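Local coordinates for protein transcriptional regulator (LacI family) (Clostridium acetobutylicum ATCC 824, PDB 3G85) that probably acts as a DNA-binding transcription factor of the LacI family, recognising a cis-regulatory region, at residues A[104-109]-A[267-272]. Sequence-based numbering, arbitrary orientation.
Sequences YSSVNV and PTSILF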
loop_
_atom_site.group_PDB
_atom_site.type_symbol
_atom_site.label_atom_id
_atom_site.label_comp_id
_atom_site.label_asym_id
_atom_site.label_seq_id
_atom_site.Cartn_x
_atom_site.Cartn_y
_atom_site.Cartn_z
ATOM N N TYR A 104 -15.113 6.909 11.575
ATOM C CA TYR A 104 -13.864 6.609 12.231
ATOM C C TYR A 104 -12.757 7.509 11.719
ATOM O O TYR A 104 -12.740 7.884 10.544
ATOM C CB TYR A 104 -13.486 5.126 11.974
ATOM C CG TYR A 104 -14.451 4.154 12.612
ATOM C CD1 TYR A 104 -14.355 3.843 13.962
ATOM C CD2 TYR A 104 -15.486 3.570 11.864
ATOM C CE1 TYR A 104 -15.252 2.945 14.560
ATOM C CE2 TYR A 104 -16.401 2.696 12.453
ATOM C CZ TYR A 104 -16.265 2.389 13.802
ATOM O OH TYR A 104 -17.139 1.526 14.436
ATOM N N SER A 105 -11.820 7.838 12.609
ATOM C CA SER A 105 -10.574 8.512 12.237
ATOM C C SER A 105 -9.700 7.567 11.386
ATOM O O SER A 105 -9.817 6.298 11.440
ATOM C CB SER A 105 -9.837 9.007 13.493
ATOM O OG SER A 105 -10.644 9.951 14.242
ATOM N N SER A 106 -8.848 8.160 10.571
ATOM C CA SER A 106 -8.087 7.385 9.613
ATOM C C SER A 106 -6.766 8.056 9.290
ATOM O O SER A 106 -6.622 9.287 9.410
ATOM C CB SER A 106 -8.897 7.142 8.321
ATOM O OG SER A 106 -9.215 8.372 7.662
ATOM N N VAL A 107 -5.788 7.228 8.895
ATOM C CA VAL A 107 -4.526 7.709 8.345
ATOM C C VAL A 107 -4.405 7.058 6.949
ATOM O O VAL A 107 -4.370 5.817 6.836
ATOM C CB VAL A 107 -3.320 7.343 9.292
ATOM C CG1 VAL A 107 -1.995 7.726 8.716
ATOM C CG2 VAL A 107 -3.452 8.040 10.666
ATOM N N ASN A 108 -4.384 7.881 5.913
ATOM C CA ASN A 108 -4.524 7.414 4.527
ATOM C C ASN A 108 -3.454 8.011 3.655
ATOM O O ASN A 108 -2.721 8.899 4.085
ATOM C CB ASN A 108 -5.884 7.804 3.927
ATOM C CG ASN A 108 -7.078 7.466 4.831
ATOM O OD1 ASN A 108 -8.032 8.246 4.906
ATOM N ND2 ASN A 108 -7.036 6.358 5.514
ATOM N N VAL A 109 -3.325 7.498 2.435
ATOM C CA VAL A 109 -2.404 8.107 1.490
ATOM C C VAL A 109 -3.244 8.504 0.282
ATOM O O VAL A 109 -4.314 7.941 0.046
ATOM C CB VAL A 109 -1.192 7.168 1.178
ATOM C CG1 VAL A 109 -1.686 5.928 0.396
ATOM C CG2 VAL A 109 -0.048 7.920 0.433
ATOM N N PRO A 267 -14.626 11.905 12.914
ATOM C CA PRO A 267 -13.417 11.474 12.188
ATOM C C PRO A 267 -12.365 12.576 12.013
ATOM O O PRO A 267 -12.666 13.670 11.539
ATOM C CB PRO A 267 -13.971 11.067 10.825
ATOM C CG PRO A 267 -15.116 12.056 10.585
ATOM C CD PRO A 267 -15.667 12.380 11.979
ATOM N N THR A 268 -11.148 12.280 12.437
ATOM C CA THR A 268 -9.976 13.033 12.056
ATOM C C THR A 268 -9.262 12.216 10.963
ATOM O O THR A 268 -9.057 11.007 11.110
ATOM C CB THR A 268 -9.090 13.278 13.295
ATOM O OG1 THR A 268 -9.731 14.273 14.128
ATOM C CG2 THR A 268 -7.686 13.755 12.891
ATOM N N SER A 269 -8.910 12.865 9.861
ATOM C CA SER A 269 -8.456 12.157 8.673
ATOM C C SER A 269 -7.157 12.813 8.233
ATOM O O SER A 269 -7.163 13.960 7.784
ATOM C CB SER A 269 -9.514 12.234 7.556
ATOM O OG SER A 269 -10.779 11.830 8.082
ATOM N N ILE A 270 -6.053 12.094 8.421
ATOM C CA ILE A 270 -4.743 12.539 7.960
ATOM C C ILE A 270 -4.466 11.922 6.597
ATOM O O ILE A 270 -4.547 10.688 6.423
ATOM C CB ILE A 270 -3.601 12.128 8.916
ATOM C CG1 ILE A 270 -3.947 12.471 10.373
ATOM C CG2 ILE A 270 -2.285 12.796 8.490
ATOM C CD1 ILE A 270 -4.516 13.898 10.570
ATOM N N LEU A 271 -4.117 12.775 5.646
ATOM C CA LEU A 271 -3.849 12.338 4.316
ATOM C C LEU A 271 -2.368 12.554 3.961
ATOM O O LEU A 271 -1.922 13.686 3.886
ATOM C CB LEU A 271 -4.765 13.083 3.333
ATOM C CG LEU A 271 -4.772 12.547 1.902
ATOM C CD1 LEU A 271 -5.226 11.041 1.768
ATOM C CD2 LEU A 271 -5.626 13.452 0.979
ATOM N N PHE A 272 -1.630 11.460 3.758
ATOM C CA PHE A 272 -0.221 11.543 3.395
ATOM C C PHE A 272 -0.036 11.675 1.917
ATOM O O PHE A 272 -0.889 11.221 1.112
ATOM C CB PHE A 272 0.568 10.300 3.849
ATOM C CG PHE A 272 0.951 10.332 5.296
ATOM C CD1 PHE A 272 2.284 10.505 5.662
ATOM C CD2 PHE A 272 -0.036 10.247 6.293
ATOM C CE1 PHE A 272 2.643 10.544 7.004
ATOM C CE2 PHE A 272 0.304 10.285 7.632
ATOM C CZ PHE A 272 1.637 10.445 7.988
HETATM O O HOH W 1 -11.599 9.252 8.524
#
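With chi1 at -60°, Ser105 swings its OG anti to the carbonyl carbon and beside its own backbone N, where it takes the N-H of Thr268 at 3.0 Å (N to OG) in an almost straight bond; Asn266, just upstream, is hydrogen-bonded to the same hydroxyl. Phe272, its CG likewise set opposite the carbonyl carbon (chi1 -80°), turns its ring back toward Val107. There CG1 of Val107 comes within 3.6 Å of Phe272 CE2, the two side chains meeting at a slant, and the edge of the ring passes close to Asn108 O.

The two backbones run parallel. Ser106 gives its N-H to Thr268 O (2.9 Å, N to O) and accepts from Ile270 N; Asn108 repeats the pattern, donating to Ile270 O and receiving Phe272 N at 2.8 Å from its O. This ladder makes strand 269-272 the outermost strand, beside 105-109, of the six-stranded parallel sheet of the N-terminal lobe, in the two-lobed periplasmic-binding-protein-like fold. The chain has by then built most of the other lobe and crossed back through helix 245-260, which lies against Val107 and Phe272 on their face of the sheet.

On the other face, a water accepts from the hydroxyls of Ser106 and Ser269 and donates to Tyr104 O, bridging the two strands. Farther along that face, Leu271 reaches forward along the strand with CD1, 3.5 Å from Val109 C, while the same methyl also touches Asn108 CB at 3.9 Å. At the opposite end Pro267, following a cis peptide bond, rests CB 3.4 Å from Tyr104 O.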